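Local structure of deacylase (Burkholderia multivorans, 5THW) at residues D80-V85 / A157-G162; E125-L130 / I141-W146; K347-D352 / Y383-A388; L275-F280 / D313-Q318; M37-I42 / V67-E72. The protein probably hydrolyses N-carbamoyl-L-amino acids, as a zinc-dependent hydrolase of the peptidase M20 family that binds two zinc ions per subunit. One frame throughout, in Å; residues are numbered along the deposited sequence.

Contact 1. Residues D80-V85 / A157-G162; sequences DTMGNV and AMVASG
The methyl group of A160 fits between two side chains of the segment D80-V85, M82 and N84. N84 OD1 comes within 3.2 Å of A160 CB, while M82 CE lies 3.9 Å from A160 CA and also brushes V159 CG1. M82 reaches this place by curling: its bends at chi2 (-61°) and chi3 (-67°) fold CE back toward helix 159-164.

Behind this first shell, the carboxylate of D80 holds N84. Its OD1 takes N84 ND2 at 3.0 Å on the syn lone pair, and its OD2 takes the backbone N of N84 at 2.8 Å from above the carboxylate plane. The same residue begins the type I turn D80-G83, which links strands 76-79 and 85-89 and is closed by G83 N to D80 O (2.9 Å). On the far side of the amide, N84 OD1 accepts from the backbone N of T147.

A157, three residues before A160, touches the bound N-(aminocarbonyl)-beta-alanine, and E149, a residue of the zinc and ligand site, has its side chain about 7 Å from that of A160. With both ends of the N84 amide engaged in hydrogen bonds, its rotation is probably fixed, and the buried helix start meets a polar group satisfied elsewhere.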
# COMPACT_ATOMS: atom_id res chain seq x y z
N ASP A 80 -27.86 -22.93 1.74
CA ASP A 80 -27.02 -24.00 1.22
C ASP A 80 -25.58 -23.85 1.72
O ASP A 80 -25.24 -22.92 2.46
CB ASP A 80 -27.15 -24.09 -0.31
CG ASP A 80 -26.40 -23.00 -1.07
OD1 ASP A 80 -26.59 -22.95 -2.30
OD2 ASP A 80 -25.63 -22.20 -0.49
N THR A 81 -24.71 -24.77 1.27
CA THR A 81 -23.35 -24.88 1.78
C THR A 81 -22.47 -23.67 1.45
O THR A 81 -21.45 -23.48 2.11
CB THR A 81 -22.67 -26.13 1.22
OG1 THR A 81 -22.96 -26.24 -0.18
CG2 THR A 81 -23.19 -27.37 1.93
N MET A 82 -22.83 -22.88 0.44
CA MET A 82 -22.11 -21.65 0.13
C MET A 82 -22.76 -20.43 0.74
O MET A 82 -22.33 -19.31 0.46
CB MET A 82 -22.00 -21.46 -1.39
CG MET A 82 -20.90 -22.25 -2.08
SD MET A 82 -19.26 -21.81 -1.49
CE MET A 82 -19.11 -20.13 -2.06
N GLY A 83 -23.77 -20.61 1.59
CA GLY A 83 -24.45 -19.48 2.20
C GLY A 83 -25.55 -18.87 1.36
O GLY A 83 -26.06 -17.80 1.71
N ASN A 84 -25.90 -19.49 0.24
CA ASN A 84 -26.99 -18.98 -0.58
C ASN A 84 -28.32 -19.17 0.13
O ASN A 84 -28.57 -20.22 0.73
CB ASN A 84 -27.01 -19.69 -1.94
CG ASN A 84 -25.72 -19.48 -2.71
OD1 ASN A 84 -25.10 -18.41 -2.65
ND2 ASN A 84 -25.29 -20.51 -3.44
N VAL A 85 -29.15 -18.14 0.09
CA VAL A 85 -30.45 -18.14 0.77
C VAL A 85 -31.53 -18.30 -0.29
O VAL A 85 -31.58 -17.52 -1.25
CB VAL A 85 -30.65 -16.85 1.58
CG1 VAL A 85 -31.97 -16.92 2.35
CG2 VAL A 85 -29.48 -16.64 2.55
N ALA A 157 -15.46 -12.84 -8.31
CA ALA A 157 -16.89 -12.56 -8.24
C ALA A 157 -17.72 -13.81 -8.56
O ALA A 157 -17.23 -14.80 -9.10
CB ALA A 157 -17.25 -11.44 -9.22
N MET A 158 -18.99 -13.76 -8.15
CA MET A 158 -20.00 -14.76 -8.53
C MET A 158 -19.60 -16.18 -8.15
O MET A 158 -20.01 -17.13 -8.82
CB MET A 158 -20.29 -14.70 -10.03
CG MET A 158 -20.84 -13.38 -10.52
SD MET A 158 -20.14 -12.89 -12.11
CE MET A 158 -20.63 -14.25 -13.17
N VAL A 159 -18.80 -16.34 -7.09
CA VAL A 159 -18.28 -17.66 -6.77
C VAL A 159 -19.40 -18.58 -6.26
O VAL A 159 -19.40 -19.79 -6.55
CB VAL A 159 -17.11 -17.55 -5.77
CG1 VAL A 159 -17.57 -16.88 -4.47
CG2 VAL A 159 -16.50 -18.93 -5.49
N ALA A 160 -20.38 -18.03 -5.54
CA ALA A 160 -21.40 -18.89 -4.94
C ALA A 160 -22.38 -19.41 -6.00
O ALA A 160 -22.73 -20.59 -6.00
CB ALA A 160 -22.15 -18.15 -3.83
N SER A 161 -22.82 -18.54 -6.91
CA SER A 161 -23.61 -19.03 -8.04
C SER A 161 -22.77 -19.91 -8.95
O SER A 161 -23.30 -20.81 -9.61
CB SER A 161 -24.22 -17.86 -8.82
OG SER A 161 -23.22 -16.95 -9.25
N GLY A 162 -21.45 -19.68 -8.98
CA GLY A 162 -20.58 -20.53 -9.76
C GLY A 162 -20.53 -21.96 -9.25
O GLY A 162 -20.55 -22.91 -10.04

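Contact 2. Residues E125-L130 / I141-W146; sequences EVIRSL and IEVVIW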
# COMPACT_ATOMS: atom_id res chain seq x y z
N GLU A 125 -40.85 -8.20 -3.82
CA GLU A 125 -42.07 -7.51 -4.22
C GLU A 125 -42.90 -8.37 -5.16
O GLU A 125 -44.14 -8.28 -5.16
CB GLU A 125 -41.72 -6.17 -4.86
CG GLU A 125 -42.91 -5.44 -5.44
CD GLU A 125 -43.95 -5.08 -4.38
OE1 GLU A 125 -45.15 -5.03 -4.73
OE2 GLU A 125 -43.57 -4.88 -3.20
N VAL A 126 -42.26 -9.23 -5.96
CA VAL A 126 -43.02 -10.16 -6.80
C VAL A 126 -43.86 -11.09 -5.94
O VAL A 126 -45.05 -11.31 -6.21
CB VAL A 126 -42.07 -10.94 -7.72
CG1 VAL A 126 -42.81 -12.09 -8.37
CG2 VAL A 126 -41.45 -10.02 -8.76
N ILE A 127 -43.25 -11.64 -4.89
CA ILE A 127 -43.97 -12.55 -4.00
C ILE A 127 -45.11 -11.83 -3.29
O ILE A 127 -46.22 -12.36 -3.17
CB ILE A 127 -43.00 -13.22 -3.02
CG1 ILE A 127 -42.11 -14.20 -3.79
CG2 ILE A 127 -43.76 -13.96 -1.91
CD1 ILE A 127 -40.99 -14.78 -2.99
N ARG A 128 -44.86 -10.61 -2.83
CA ARG A 128 -45.92 -9.84 -2.17
C ARG A 128 -47.06 -9.52 -3.14
O ARG A 128 -48.24 -9.64 -2.79
CB ARG A 128 -45.35 -8.56 -1.57
CG ARG A 128 -44.47 -8.78 -0.35
CD ARG A 128 -43.67 -7.54 -0.01
NE ARG A 128 -43.08 -7.61 1.32
CZ ARG A 128 -42.27 -6.69 1.84
NH1 ARG A 128 -41.92 -5.63 1.12
NH2 ARG A 128 -41.79 -6.85 3.06
N SER A 129 -46.73 -9.14 -4.38
CA SER A 129 -47.77 -8.78 -5.34
C SER A 129 -48.64 -9.99 -5.68
O SER A 129 -49.86 -9.86 -5.81
CB SER A 129 -47.14 -8.21 -6.62
OG SER A 129 -46.56 -6.93 -6.40
N LEU A 130 -48.02 -11.16 -5.83
CA LEU A 130 -48.79 -12.38 -6.07
C LEU A 130 -49.73 -12.67 -4.91
O LEU A 130 -50.88 -13.08 -5.11
CB LEU A 130 -47.84 -13.55 -6.31
CG LEU A 130 -47.03 -13.50 -7.60
CD1 LEU A 130 -46.02 -14.64 -7.63
CD2 LEU A 130 -47.96 -13.54 -8.81
N ILE A 141 -42.04 -20.50 -6.86
CA ILE A 141 -41.20 -19.35 -7.15
C ILE A 141 -40.23 -19.17 -6.00
O ILE A 141 -40.61 -19.34 -4.83
CB ILE A 141 -42.03 -18.08 -7.38
CG1 ILE A 141 -42.60 -18.07 -8.80
CG2 ILE A 141 -41.20 -16.82 -7.15
CD1 ILE A 141 -43.78 -17.15 -8.97
N GLU A 142 -38.97 -18.87 -6.32
CA GLU A 142 -37.96 -18.66 -5.30
C GLU A 142 -37.24 -17.36 -5.58
O GLU A 142 -37.04 -16.97 -6.73
CB GLU A 142 -36.96 -19.83 -5.25
CG GLU A 142 -37.56 -21.10 -4.65
CD GLU A 142 -36.56 -22.24 -4.56
OE1 GLU A 142 -35.37 -22.00 -4.85
OE2 GLU A 142 -36.96 -23.37 -4.22
N VAL A 143 -36.87 -16.68 -4.49
CA VAL A 143 -35.98 -15.52 -4.53
C VAL A 143 -34.70 -15.89 -3.79
O VAL A 143 -34.76 -16.42 -2.67
CB VAL A 143 -36.65 -14.28 -3.90
CG1 VAL A 143 -35.70 -13.10 -3.92
CG2 VAL A 143 -37.92 -13.93 -4.66
N VAL A 144 -33.56 -15.63 -4.41
CA VAL A 144 -32.27 -16.15 -3.95
C VAL A 144 -31.34 -14.99 -3.63
O VAL A 144 -31.26 -14.02 -4.39
CB VAL A 144 -31.63 -17.09 -4.99
CG1 VAL A 144 -30.37 -17.72 -4.41
CG2 VAL A 144 -32.61 -18.17 -5.41
N ILE A 145 -30.63 -15.10 -2.51
CA ILE A 145 -29.46 -14.27 -2.21
C ILE A 145 -28.22 -15.09 -2.53
O ILE A 145 -28.03 -16.18 -1.98
CB ILE A 145 -29.44 -13.82 -0.74
CG1 ILE A 145 -30.62 -12.92 -0.40
CG2 ILE A 145 -28.16 -13.06 -0.44
CD1 ILE A 145 -30.70 -12.62 1.09
N TRP A 146 -27.39 -14.59 -3.45
CA TRP A 146 -26.13 -15.26 -3.79
C TRP A 146 -24.99 -14.68 -2.95
O TRP A 146 -24.85 -13.46 -2.84
CB TRP A 146 -25.83 -15.12 -5.28
CG TRP A 146 -26.92 -15.69 -6.15
CD1 TRP A 146 -27.82 -14.99 -6.90
CD2 TRP A 146 -27.22 -17.08 -6.35
NE1 TRP A 146 -28.66 -15.86 -7.57
CE2 TRP A 146 -28.32 -17.14 -7.24
CE3 TRP A 146 -26.68 -18.27 -5.85
CZ2 TRP A 146 -28.88 -18.35 -7.64
CZ3 TRP A 146 -27.24 -19.47 -6.26
CH2 TRP A 146 -28.33 -19.50 -7.14
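I127 turns CG1 beside its backbone N (chi1 -70°) and then runs straight on (chi2 172°), which carries CD1 out to V143. L130 and I141 follow a similar path, with CG or CG1 beside the backbone N. The two segments belong to a beta-alpha-beta unit of the M20 catalytic fold, in which helix 117-132 connects the parallel strands 99-103 and 141-145 and here packs on the second of them. The axes of the two short segments run roughly antiparallel, at 153°, and approach to 9.6 Å.

Two methyl-to-methyl contacts carry the interface. I127 CD1 lies 3.6 Å from V143 CG2, with the side chains slanting across one another, whereas L130 CD1 faces I141 CD1 tip to tip at 3.6 Å. I127 CG1 adds a looser approach to I141 CG2. Helix 411-429 closes in alongside: L426 packs on L130 and M425 on I141, adding to a largely apolar layer. E142, pointing the other way, forms salt bridges with R88 and R202.

On the helix itself, E125 O accepts two bonds from S129, the backbone N at 2.8 Å and OG at 3.0 Å, and the two donors arrive from opposite faces of the carbonyl plane.

Contact 3. Residues K347-D352 / Y383-A388; sequences KPVAFD and YLAQVA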
# COMPACT_ATOMS: atom_id res chain seq x y z
N LYS A 347 -16.57 -17.12 -20.50
CA LYS A 347 -16.84 -16.67 -21.86
C LYS A 347 -18.11 -15.82 -21.89
O LYS A 347 -18.97 -15.94 -21.01
CB LYS A 347 -17.00 -17.86 -22.80
CG LYS A 347 -15.93 -18.93 -22.68
CD LYS A 347 -16.09 -19.99 -23.77
CE LYS A 347 -15.26 -21.22 -23.46
NZ LYS A 347 -13.91 -20.88 -22.94
N PRO A 348 -18.25 -14.94 -22.89
CA PRO A 348 -19.47 -14.14 -22.99
C PRO A 348 -20.70 -15.03 -23.04
O PRO A 348 -20.69 -16.13 -23.61
CB PRO A 348 -19.29 -13.37 -24.31
CG PRO A 348 -17.80 -13.32 -24.50
CD PRO A 348 -17.28 -14.61 -23.96
N VAL A 349 -21.79 -14.54 -22.45
CA VAL A 349 -23.00 -15.32 -22.24
C VAL A 349 -24.09 -14.79 -23.16
O VAL A 349 -24.35 -13.58 -23.20
CB VAL A 349 -23.47 -15.25 -20.78
CG1 VAL A 349 -24.84 -15.90 -20.62
CG2 VAL A 349 -22.44 -15.88 -19.84
N ALA A 350 -24.74 -15.70 -23.88
CA ALA A 350 -25.97 -15.40 -24.60
C ALA A 350 -27.13 -15.98 -23.79
O ALA A 350 -27.21 -17.20 -23.58
CB ALA A 350 -25.95 -15.98 -26.02
N PHE A 351 -28.01 -15.10 -23.33
CA PHE A 351 -29.10 -15.53 -22.48
C PHE A 351 -30.14 -16.28 -23.31
O PHE A 351 -30.15 -16.19 -24.54
CB PHE A 351 -29.71 -14.32 -21.77
CG PHE A 351 -28.82 -13.73 -20.71
CD1 PHE A 351 -28.54 -14.44 -19.55
CD2 PHE A 351 -28.24 -12.48 -20.88
CE1 PHE A 351 -27.71 -13.90 -18.56
CE2 PHE A 351 -27.42 -11.93 -19.89
CZ PHE A 351 -27.15 -12.65 -18.74
N ASP A 352 -30.99 -17.03 -22.63
CA ASP A 352 -31.94 -17.89 -23.33
C ASP A 352 -32.90 -17.05 -24.16
O ASP A 352 -33.55 -16.14 -23.62
CB ASP A 352 -32.71 -18.74 -22.33
CG ASP A 352 -33.71 -19.66 -23.00
OD1 ASP A 352 -33.35 -20.83 -23.26
OD2 ASP A 352 -34.84 -19.22 -23.28
N TYR A 383 -23.86 -17.25 -14.50
CA TYR A 383 -23.60 -18.65 -14.20
C TYR A 383 -24.88 -19.49 -14.22
O TYR A 383 -24.87 -20.63 -14.70
CB TYR A 383 -22.88 -18.77 -12.85
CG TYR A 383 -21.39 -18.55 -12.97
CD1 TYR A 383 -20.72 -18.85 -14.16
CD2 TYR A 383 -20.64 -18.02 -11.92
CE1 TYR A 383 -19.36 -18.65 -14.29
CE2 TYR A 383 -19.27 -17.82 -12.04
CZ TYR A 383 -18.63 -18.14 -13.22
OH TYR A 383 -17.27 -17.95 -13.37
N LEU A 384 -25.99 -18.94 -13.71
CA LEU A 384 -27.25 -19.67 -13.74
C LEU A 384 -27.66 -20.02 -15.17
O LEU A 384 -28.28 -21.06 -15.40
CB LEU A 384 -28.34 -18.85 -13.05
CG LEU A 384 -28.28 -18.83 -11.53
CD1 LEU A 384 -29.44 -18.02 -10.98
CD2 LEU A 384 -28.25 -20.24 -10.96
N ALA A 385 -27.32 -19.17 -16.14
CA ALA A 385 -27.66 -19.43 -17.54
C ALA A 385 -27.08 -20.74 -18.06
O ALA A 385 -27.55 -21.25 -19.09
CB ALA A 385 -27.20 -18.28 -18.43
N GLN A 386 -26.08 -21.30 -17.37
CA GLN A 386 -25.46 -22.53 -17.83
C GLN A 386 -26.28 -23.77 -17.46
O GLN A 386 -26.10 -24.81 -18.08
CB GLN A 386 -24.05 -22.65 -17.24
CG GLN A 386 -23.11 -21.48 -17.60
CD GLN A 386 -21.63 -21.79 -17.36
OE1 GLN A 386 -21.26 -22.92 -17.03
NE2 GLN A 386 -20.78 -20.77 -17.46
N VAL A 387 -27.17 -23.67 -16.47
CA VAL A 387 -27.96 -24.80 -15.99
C VAL A 387 -29.46 -24.57 -16.12
O VAL A 387 -30.24 -25.49 -15.80
CB VAL A 387 -27.61 -25.18 -14.54
CG1 VAL A 387 -26.13 -25.47 -14.39
CG2 VAL A 387 -28.10 -24.11 -13.55
N ALA A 388 -29.90 -23.39 -16.54
CA ALA A 388 -31.33 -23.11 -16.61
C ALA A 388 -31.56 -22.00 -17.63
O ALA A 388 -30.68 -21.14 -17.81
CB ALA A 388 -31.89 -22.70 -15.24
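V349 CG1 reaches the A385 methyl, with 4.0 Å between V349 CG1 and A385 CB, and the same branch also lies over one face of the F351 ring, offset toward its rim. The torsion responsible is chi1 of V349 (172°), which sets CG1 opposite the backbone N and turns it toward both neighbours. F351 adds a second contact beside it: its CD1 atom stands 4.2 Å from A385 CB, in an oblique approach. A385 therefore meets two hydrocarbon groups that already touch each other.

The segment K347-D352 carries the end of strand 337-350 and the residues after it, hydrogen-bonded through V349 and F351 to A231 and T229 of strand 225-242, and it leads directly into helix 353-366. D352 is the N-cap of that helix, its OD2 accepting from the N of C355. On the partner side, helix 380-384 follows the loop that contributes A377 and G378 to the ligand pocket, and the chain then turns toward strand 390-395. The turn is held by backbone bonds of i+3 to i spacing: Q386 N to Y383 O and V387 N to L384 O are both 3.0 Å.

The F351 ring is buried further by V228 and A231 on one strand and by S391 and M392 on another. Q386 sets its NE2 at the edge of the Y383 ring, in the plane of that ring.

Contact 4. Residues L275-F280 / D313-Q318; sequences LDHAPF and DAVLAQ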
# COMPACT_ATOMS: atom_id res chain seq x y z
N LEU A 275 -7.85 0.73 -24.18
CA LEU A 275 -8.12 1.72 -25.21
C LEU A 275 -7.84 1.18 -26.60
O LEU A 275 -8.42 1.68 -27.58
CB LEU A 275 -7.32 3.00 -24.95
CG LEU A 275 -7.63 3.72 -23.63
CD1 LEU A 275 -6.65 4.85 -23.39
CD2 LEU A 275 -9.06 4.24 -23.62
N ASP A 276 -6.97 0.18 -26.71
CA ASP A 276 -6.68 -0.44 -28.00
C ASP A 276 -7.84 -1.26 -28.53
O ASP A 276 -7.81 -1.66 -29.70
CB ASP A 276 -5.43 -1.31 -27.86
CG ASP A 276 -4.16 -0.48 -27.78
OD1 ASP A 276 -4.23 0.74 -28.09
OD2 ASP A 276 -3.10 -1.03 -27.39
N HIS A 277 -8.86 -1.50 -27.72
CA HIS A 277 -10.00 -2.30 -28.14
C HIS A 277 -11.30 -1.56 -27.86
O HIS A 277 -12.28 -2.14 -27.39
CB HIS A 277 -9.96 -3.66 -27.46
CG HIS A 277 -8.75 -4.46 -27.82
ND1 HIS A 277 -8.74 -5.36 -28.86
CD2 HIS A 277 -7.50 -4.45 -27.32
CE1 HIS A 277 -7.53 -5.89 -28.96
NE2 HIS A 277 -6.76 -5.35 -28.04
N ALA A 278 -11.31 -0.26 -28.17
CA ALA A 278 -12.52 0.53 -28.08
C ALA A 278 -13.51 0.08 -29.14
O ALA A 278 -13.13 -0.47 -30.17
CB ALA A 278 -12.19 2.02 -28.25
N PRO A 279 -14.82 0.31 -28.92
CA PRO A 279 -15.47 1.01 -27.81
C PRO A 279 -15.78 0.16 -26.57
O PRO A 279 -16.00 0.75 -25.50
CB PRO A 279 -16.77 1.50 -28.44
CG PRO A 279 -17.12 0.39 -29.38
CD PRO A 279 -15.80 -0.10 -29.95
N PHE A 280 -15.78 -1.17 -26.68
CA PHE A 280 -16.28 -2.04 -25.61
C PHE A 280 -15.19 -2.64 -24.73
O PHE A 280 -15.52 -3.31 -23.74
CB PHE A 280 -17.13 -3.18 -26.18
CG PHE A 280 -18.30 -2.73 -27.00
CD1 PHE A 280 -19.15 -1.75 -26.52
CD2 PHE A 280 -18.55 -3.28 -28.25
CE1 PHE A 280 -20.23 -1.32 -27.27
CE2 PHE A 280 -19.63 -2.85 -29.00
CZ PHE A 280 -20.47 -1.87 -28.51
N ASP A 313 -15.10 -13.03 -27.17
CA ASP A 313 -14.11 -13.85 -26.47
C ASP A 313 -12.75 -13.78 -27.14
O ASP A 313 -11.71 -13.78 -26.47
CB ASP A 313 -14.59 -15.30 -26.39
CG ASP A 313 -13.81 -16.12 -25.37
OD1 ASP A 313 -13.82 -15.77 -24.17
OD2 ASP A 313 -13.17 -17.13 -25.77
N ALA A 314 -12.73 -13.71 -28.48
CA ALA A 314 -11.46 -13.65 -29.19
C ALA A 314 -10.70 -12.37 -28.86
O ALA A 314 -9.49 -12.40 -28.63
CB ALA A 314 -11.71 -13.75 -30.70
N VAL A 315 -11.40 -11.23 -28.81
CA VAL A 315 -10.75 -9.99 -28.41
C VAL A 315 -10.29 -10.09 -26.96
O VAL A 315 -9.19 -9.66 -26.60
CB VAL A 315 -11.69 -8.79 -28.63
CG1 VAL A 315 -11.06 -7.52 -28.07
CG2 VAL A 315 -12.03 -8.65 -30.11
N LEU A 316 -11.14 -10.66 -26.09
CA LEU A 316 -10.75 -10.84 -24.70
C LEU A 316 -9.47 -11.67 -24.57
O LEU A 316 -8.65 -11.41 -23.69
CB LEU A 316 -11.89 -11.49 -23.91
CG LEU A 316 -11.67 -11.68 -22.41
CD1 LEU A 316 -11.24 -10.39 -21.73
CD2 LEU A 316 -12.92 -12.25 -21.75
N ALA A 317 -9.29 -12.67 -25.44
CA ALA A 317 -8.04 -13.43 -25.46
C ALA A 317 -6.87 -12.61 -26.00
O ALA A 317 -5.73 -12.80 -25.57
CB ALA A 317 -8.20 -14.71 -26.27
N GLN A 318 -7.13 -11.70 -26.95
CA GLN A 318 -6.07 -10.82 -27.44
C GLN A 318 -5.58 -9.89 -26.33
O GLN A 318 -4.37 -9.65 -26.21
CB GLN A 318 -6.57 -9.99 -28.62
CG GLN A 318 -6.61 -10.70 -29.96
CD GLN A 318 -7.65 -10.12 -30.89
OE1 GLN A 318 -7.88 -8.91 -30.91
NE2 GLN A 318 -8.26 -10.98 -31.70
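The imidazole of H277 makes two contacts with helix 313-334. V315 CG1 approaches the ring obliquely, 3.3 Å from H277 ND1. Q318 OE1 instead comes to the edge, near the ring plane, at 3.6 Å from H277 CE1, and the amide is turned 44° to the ring. In the same loop a second ring is covered within its own segment: P279 CG sits over the centre of one face of F280, 3.9 Å above it, in a stretch that includes a cis peptide bond before P279.

Q318 reaches across because its chain is extended beyond CG (chi2 154°). V315 is one turn earlier on the helix, and also packs on H310 of strand 297-310. Both segments lie in the range of the M20 dimerisation domain, where L275, at the end of helix 259-275, packs on M253 of the second subunit.

The contact joins the loop after helix 259-275 to the N-terminal part of helix 313-334 by van der Waals touch, with OE1 at most a weak polar neighbour of CE1; among these residues, no hydrogen bond holds the imidazole's rotation.

Contact 5. Residues M37-I42 / V67-E72; sequences MEMAKI and VRWAKE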
# COMPACT_ATOMS: atom_id res chain seq x y z
N MET A 37 -35.10 1.67 0.68
CA MET A 37 -34.63 2.69 1.61
C MET A 37 -34.31 2.10 2.98
O MET A 37 -33.39 2.57 3.66
CB MET A 37 -35.66 3.81 1.75
CG MET A 37 -36.00 4.51 0.45
SD MET A 37 -34.58 5.29 -0.36
CE MET A 37 -34.18 4.09 -1.63
N GLU A 38 -35.07 1.09 3.39
CA GLU A 38 -34.83 0.48 4.70
C GLU A 38 -33.53 -0.31 4.70
O GLU A 38 -32.76 -0.26 5.67
CB GLU A 38 -36.02 -0.39 5.09
CG GLU A 38 -36.04 -0.76 6.54
CD GLU A 38 -36.17 0.46 7.42
OE1 GLU A 38 -36.82 1.44 6.99
OE2 GLU A 38 -35.62 0.45 8.55
N MET A 39 -33.28 -1.08 3.63
CA MET A 39 -32.04 -1.84 3.52
C MET A 39 -30.82 -0.93 3.41
O MET A 39 -29.73 -1.32 3.83
CB MET A 39 -32.10 -2.77 2.30
CG MET A 39 -32.78 -4.09 2.57
SD MET A 39 -31.87 -5.10 3.74
CE MET A 39 -30.26 -5.18 2.96
N ALA A 40 -30.99 0.27 2.86
CA ALA A 40 -29.88 1.20 2.72
C ALA A 40 -29.35 1.68 4.06
O ALA A 40 -28.23 2.19 4.13
CB ALA A 40 -30.29 2.39 1.86
N LYS A 41 -30.13 1.52 5.13
CA LYS A 41 -29.64 1.90 6.45
C LYS A 41 -28.56 0.95 6.95
O LYS A 41 -27.68 1.37 7.72
CB LYS A 41 -30.80 1.93 7.46
CG LYS A 41 -31.91 2.89 7.12
CD LYS A 41 -33.02 2.82 8.18
CE LYS A 41 -34.11 3.86 7.92
NZ LYS A 41 -35.15 3.86 8.97
N ILE A 42 -28.58 -0.31 6.51
CA ILE A 42 -27.65 -1.35 6.96
C ILE A 42 -26.35 -1.17 6.18
O ILE A 42 -26.25 -1.59 5.03
CB ILE A 42 -28.24 -2.75 6.78
CG1 ILE A 42 -29.56 -2.88 7.55
CG2 ILE A 42 -27.25 -3.81 7.21
CD1 ILE A 42 -30.27 -4.19 7.29
N VAL A 67 -34.62 -12.20 5.11
CA VAL A 67 -35.26 -13.46 5.46
C VAL A 67 -36.53 -13.21 6.27
O VAL A 67 -37.56 -13.84 6.03
CB VAL A 67 -34.27 -14.35 6.23
CG1 VAL A 67 -34.99 -15.49 6.92
CG2 VAL A 67 -33.21 -14.89 5.27
N ARG A 68 -36.47 -12.26 7.21
CA ARG A 68 -37.64 -11.95 8.02
C ARG A 68 -38.77 -11.37 7.17
O ARG A 68 -39.94 -11.73 7.35
CB ARG A 68 -37.27 -10.99 9.15
CG ARG A 68 -38.47 -10.34 9.82
CD ARG A 68 -38.11 -9.76 11.17
NE ARG A 68 -37.68 -8.36 11.06
CZ ARG A 68 -38.51 -7.34 10.88
NH1 ARG A 68 -38.02 -6.11 10.79
NH2 ARG A 68 -39.81 -7.53 10.80
N TRP A 69 -38.45 -10.46 6.24
CA TRP A 69 -39.48 -9.94 5.34
C TRP A 69 -40.06 -11.05 4.47
O TRP A 69 -41.28 -11.09 4.23
CB TRP A 69 -38.91 -8.83 4.45
CG TRP A 69 -38.68 -7.54 5.14
CD1 TRP A 69 -39.21 -7.13 6.33
CD2 TRP A 69 -37.82 -6.48 4.70
NE1 TRP A 69 -38.75 -5.87 6.65
CE2 TRP A 69 -37.90 -5.45 5.66
CE3 TRP A 69 -37.01 -6.30 3.58
CZ2 TRP A 69 -37.18 -4.26 5.53
CZ3 TRP A 69 -36.30 -5.11 3.45
CH2 TRP A 69 -36.40 -4.11 4.42
N ALA A 70 -39.21 -11.95 3.98
CA ALA A 70 -39.69 -13.04 3.14
C ALA A 70 -40.60 -13.98 3.93
O ALA A 70 -41.63 -14.43 3.42
CB ALA A 70 -38.52 -13.80 2.54
N LYS A 71 -40.22 -14.30 5.17
CA LYS A 71 -41.06 -15.15 5.99
C LYS A 71 -42.39 -14.48 6.29
O LYS A 71 -43.43 -15.14 6.33
CB LYS A 71 -40.34 -15.51 7.30
CG LYS A 71 -39.27 -16.58 7.14
CD LYS A 71 -38.66 -16.96 8.48
CE LYS A 71 -37.58 -18.03 8.32
NZ LYS A 71 -36.93 -18.38 9.61
N GLU A 72 -42.38 -13.16 6.48
CA GLU A 72 -43.63 -12.43 6.64
C GLU A 72 -44.48 -12.48 5.38
O GLU A 72 -45.70 -12.29 5.46
CB GLU A 72 -43.33 -10.98 7.05
CG GLU A 72 -42.77 -10.87 8.46
CD GLU A 72 -42.27 -9.47 8.81
OE1 GLU A 72 -42.36 -8.57 7.94
OE2 GLU A 72 -41.77 -9.29 9.93
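Helices 29-39 and 57-72, the first two of the modelled chain, are joined here by a Met-aromatic contact between M39 and W69. The sulfur SD of M39 lies 5.3 Å from the centroid of the six-membered ring of W69, 48° off the ring normal. Nearer still, M39 CG is 3.8 Å from W69 CZ3. The bends of M39 at chi2 (-65°) and chi3 leave CG as its atom nearest the indole, with SD set obliquely and farther off, and CE beyond it.

E38 takes the rim of the same ring: its CB is 3.8 Å from W69 CH2, and its CG, in the ring plane, 3.8 Å from W69 CZ2. The carboxylate is turned 73° to the indole and goes on to a long, weak salt bridge with K41. L121 and L124 of helix 117-132 also pack on W69, and R128 of that helix makes a cation-pi contact with it.

The indole thus meets the thioether, the aliphatic part of a glutamate and a guanidinium group, so that dispersion and cation-pi attraction probably both contribute.

Contacts 1, 2 and 5 meet in the catalytic part of the chain. Strand 141-145 of contact 2 hydrogen-bonds to the end of segment 80-85 through V85 O and I145 N (2.9 Å), and W146 touches N84. Contact 5 reaches contact 2 through R128 and W69, and contact 1 through V67 and V85. Contact 3 joins contact 1 where Y383 CD2 lies 3.3 Å from G162 CA. Contact 4, whose centre is about 30 Å from that of contact 1, touches contact 3 through D313, K347 and P348. Contact 1 holds the ligand-touching A157; the side chain of F351 in contact 3 is about 11 Å from the bound ligand, whereas contact 4 is remote from the zinc site.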